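Local coordinates for protein halogenase (Chondromyces crocatus, PDB 3E1T) that probably catalyses the FAD-dependent chlorination step in the biosynthesis of the myxobacterial metabolite chondrochloren, at residues G141-G146 and A161-D166. Numbering follows the deposited sequence.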
loop_
_atom_site.group_PDB
_atom_site.type_symbol
_atom_site.label_atom_id
_atom_site.label_comp_id
_atom_site.label_asym_id
_atom_site.label_seq_id
_atom_site.Cartn_x
_atom_site.Cartn_y
_atom_site.Cartn_z
ATOM N N GLY A 141 -8.642 7.711 31.267
ATOM C CA GLY A 141 -8.162 9.090 31.268
ATOM C C GLY A 141 -8.119 9.693 29.878
ATOM O O GLY A 141 -7.269 10.544 29.592
ATOM N N GLU A 142 -9.044 9.242 29.027
ATOM C CA GLU A 142 -9.153 9.658 27.623
ATOM C C GLU A 142 -7.917 9.264 26.822
ATOM O O GLU A 142 -7.604 9.892 25.810
ATOM C CB GLU A 142 -9.377 11.169 27.509
ATOM C CG GLU A 142 -10.583 11.712 28.265
ATOM C CD GLU A 142 -10.588 13.231 28.300
ATOM O OE1 GLU A 142 -9.982 13.844 27.393
ATOM O OE2 GLU A 142 -11.187 13.810 29.235
ATOM N N ARG A 143 -7.213 8.235 27.290
ATOM C CA ARG A 143 -5.991 7.756 26.653
ATOM C C ARG A 143 -6.114 6.257 26.395
ATOM O O ARG A 143 -6.738 5.540 27.188
ATOM C CB ARG A 143 -4.779 8.044 27.550
ATOM C CG ARG A 143 -3.435 7.875 26.850
ATOM C CD ARG A 143 -2.236 7.887 27.808
ATOM N NE ARG A 143 -0.996 7.537 27.107
ATOM C CZ ARG A 143 -0.286 8.383 26.355
ATOM N NH1 ARG A 143 -0.673 9.644 26.209
ATOM N NH2 ARG A 143 0.824 7.967 25.755
ATOM N N ALA A 144 -5.549 5.782 25.284
ATOM C CA ALA A 144 -5.448 4.333 25.060
ATOM C C ALA A 144 -4.452 3.800 26.076
ATOM O O ALA A 144 -3.367 4.360 26.217
ATOM C CB ALA A 144 -4.990 4.025 23.645
ATOM N N VAL A 145 -4.827 2.748 26.807
ATOM C CA VAL A 145 -3.979 2.266 27.913
ATOM C C VAL A 145 -3.673 0.783 27.852
ATOM O O VAL A 145 -2.804 0.295 28.571
ATOM C CB VAL A 145 -4.533 2.638 29.336
ATOM C CG1 VAL A 145 -4.226 4.095 29.684
ATOM C CG2 VAL A 145 -6.007 2.344 29.460
ATOM N N GLY A 146 -4.393 0.068 26.999
ATOM C CA GLY A 146 -4.147 -1.352 26.829
ATOM C C GLY A 146 -5.026 -1.976 25.780
ATOM O O GLY A 146 -5.687 -1.272 25.016
ATOM N N ALA A 161 0.106 -0.620 28.155
ATOM C CA ALA A 161 1.289 0.057 27.633
ATOM C C ALA A 161 1.044 1.545 27.535
ATOM O O ALA A 161 -0.101 1.990 27.570
ATOM C CB ALA A 161 1.671 -0.505 26.262
ATOM N N ARG A 162 2.117 2.317 27.410
ATOM C CA ARG A 162 1.992 3.756 27.195
ATOM C C ARG A 162 1.445 4.092 25.782
ATOM O O ARG A 162 0.760 5.107 25.599
ATOM C CB ARG A 162 3.335 4.454 27.451
ATOM C CG ARG A 162 3.243 5.982 27.479
ATOM C CD ARG A 162 4.600 6.646 27.639
ATOM N NE ARG A 162 4.577 8.039 27.188
ATOM C CZ ARG A 162 5.604 8.885 27.264
ATOM N NH1 ARG A 162 6.762 8.508 27.796
ATOM N NH2 ARG A 162 5.474 10.127 26.810
ATOM N N PHE A 163 1.748 3.237 24.805
ATOM C CA PHE A 163 1.338 3.442 23.414
ATOM C C PHE A 163 0.743 2.182 22.827
ATOM O O PHE A 163 1.291 1.101 23.003
ATOM C CB PHE A 163 2.523 3.849 22.551
ATOM C CG PHE A 163 3.191 5.107 22.987
ATOM C CD1 PHE A 163 2.619 6.337 22.727
ATOM C CD2 PHE A 163 4.414 5.057 23.640
ATOM C CE1 PHE A 163 3.255 7.510 23.126
ATOM C CE2 PHE A 163 5.056 6.221 24.034
ATOM C CZ PHE A 163 4.476 7.451 23.777
ATOM N N ILE A 164 -0.382 2.334 22.133
ATOM C CA ILE A 164 -1.034 1.232 21.420
ATOM C C ILE A 164 -1.092 1.629 19.942
ATOM O O ILE A 164 -1.532 2.733 19.630
ATOM C CB ILE A 164 -2.489 0.980 21.915
ATOM C CG1 ILE A 164 -2.580 0.979 23.452
ATOM C CG2 ILE A 164 -3.063 -0.324 21.307
ATOM C CD1 ILE A 164 -1.864 -0.167 24.136
ATOM N N VAL A 165 -0.626 0.754 19.052
ATOM C CA VAL A 165 -0.669 1.038 17.610
ATOM C C VAL A 165 -1.411 -0.037 16.813
ATOM O O VAL A 165 -1.094 -1.216 16.918
ATOM C CB VAL A 165 0.737 1.248 17.012
ATOM C CG1 VAL A 165 0.642 1.459 15.490
ATOM C CG2 VAL A 165 1.440 2.456 17.682
ATOM N N ASP A 166 -2.403 0.394 16.033
ATOM C CA ASP A 166 -3.132 -0.476 15.117
ATOM C C ASP A 166 -2.353 -0.595 13.810
ATOM O O ASP A 166 -2.231 0.372 13.046
ATOM C CB ASP A 166 -4.538 0.081 14.870
ATOM C CG ASP A 166 -5.411 -0.843 14.032
ATOM O OD1 ASP A 166 -5.057 -2.024 13.785
ATOM O OD2 ASP A 166 -6.484 -0.378 13.619
HETATM O O HOH W 1 -1.318 4.775 27.688
#
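R143 reaches across to the backbone carbonyl of R162, its NH2 giving a hydrogen bond of 2.9 Å to R162 O that is bent to 148° at the hydrogen. R143 NE adds only a weak bond to the same oxygen. With CG anti to the backbone N and the chain extended as far as NE, the guanidinium is carried over to this carbonyl. A water in the guanidinium plane takes a hydrogen bond from R143 NE at 2.8 Å and lies within hydrogen-bonding distance of A144 O and R162 O. The two arginine side chains cross with their guanidinium planes 51° apart, R143 NH2 standing 4.0 Å from R162 NE; both also form salt bridges to E340, which probably offsets their like charge. A lysine in place of R143, with a single nitrogen at its end, would probably be unable to bond R162 O, the water and E340 together, leaving at least one of them without this partner. Between backbones, A161 N donates to V145 O at 3.1 Å, a rung of the antiparallel pairing of strands 143-150 and 156-161. At R162 the chain turns a corner into strand 163-166, part of the five-stranded parallel sheet of the Rossmann-type FAD-binding domain, and strands 143-146 and 163-166 run at 92° to each other. V145 and G146 together lie opposite L138 of strand 133-140, a classic beta bulge. Apolar contacts join the two sheets at the crossing: I164 CG1 meets A144 CB at 3.9 Å, while its CD1 rests on G146 CA at 3.7 Å. V137 touches both A144 and I164, and the F163 ring, one face against R162 CG, packs on helix 315-333.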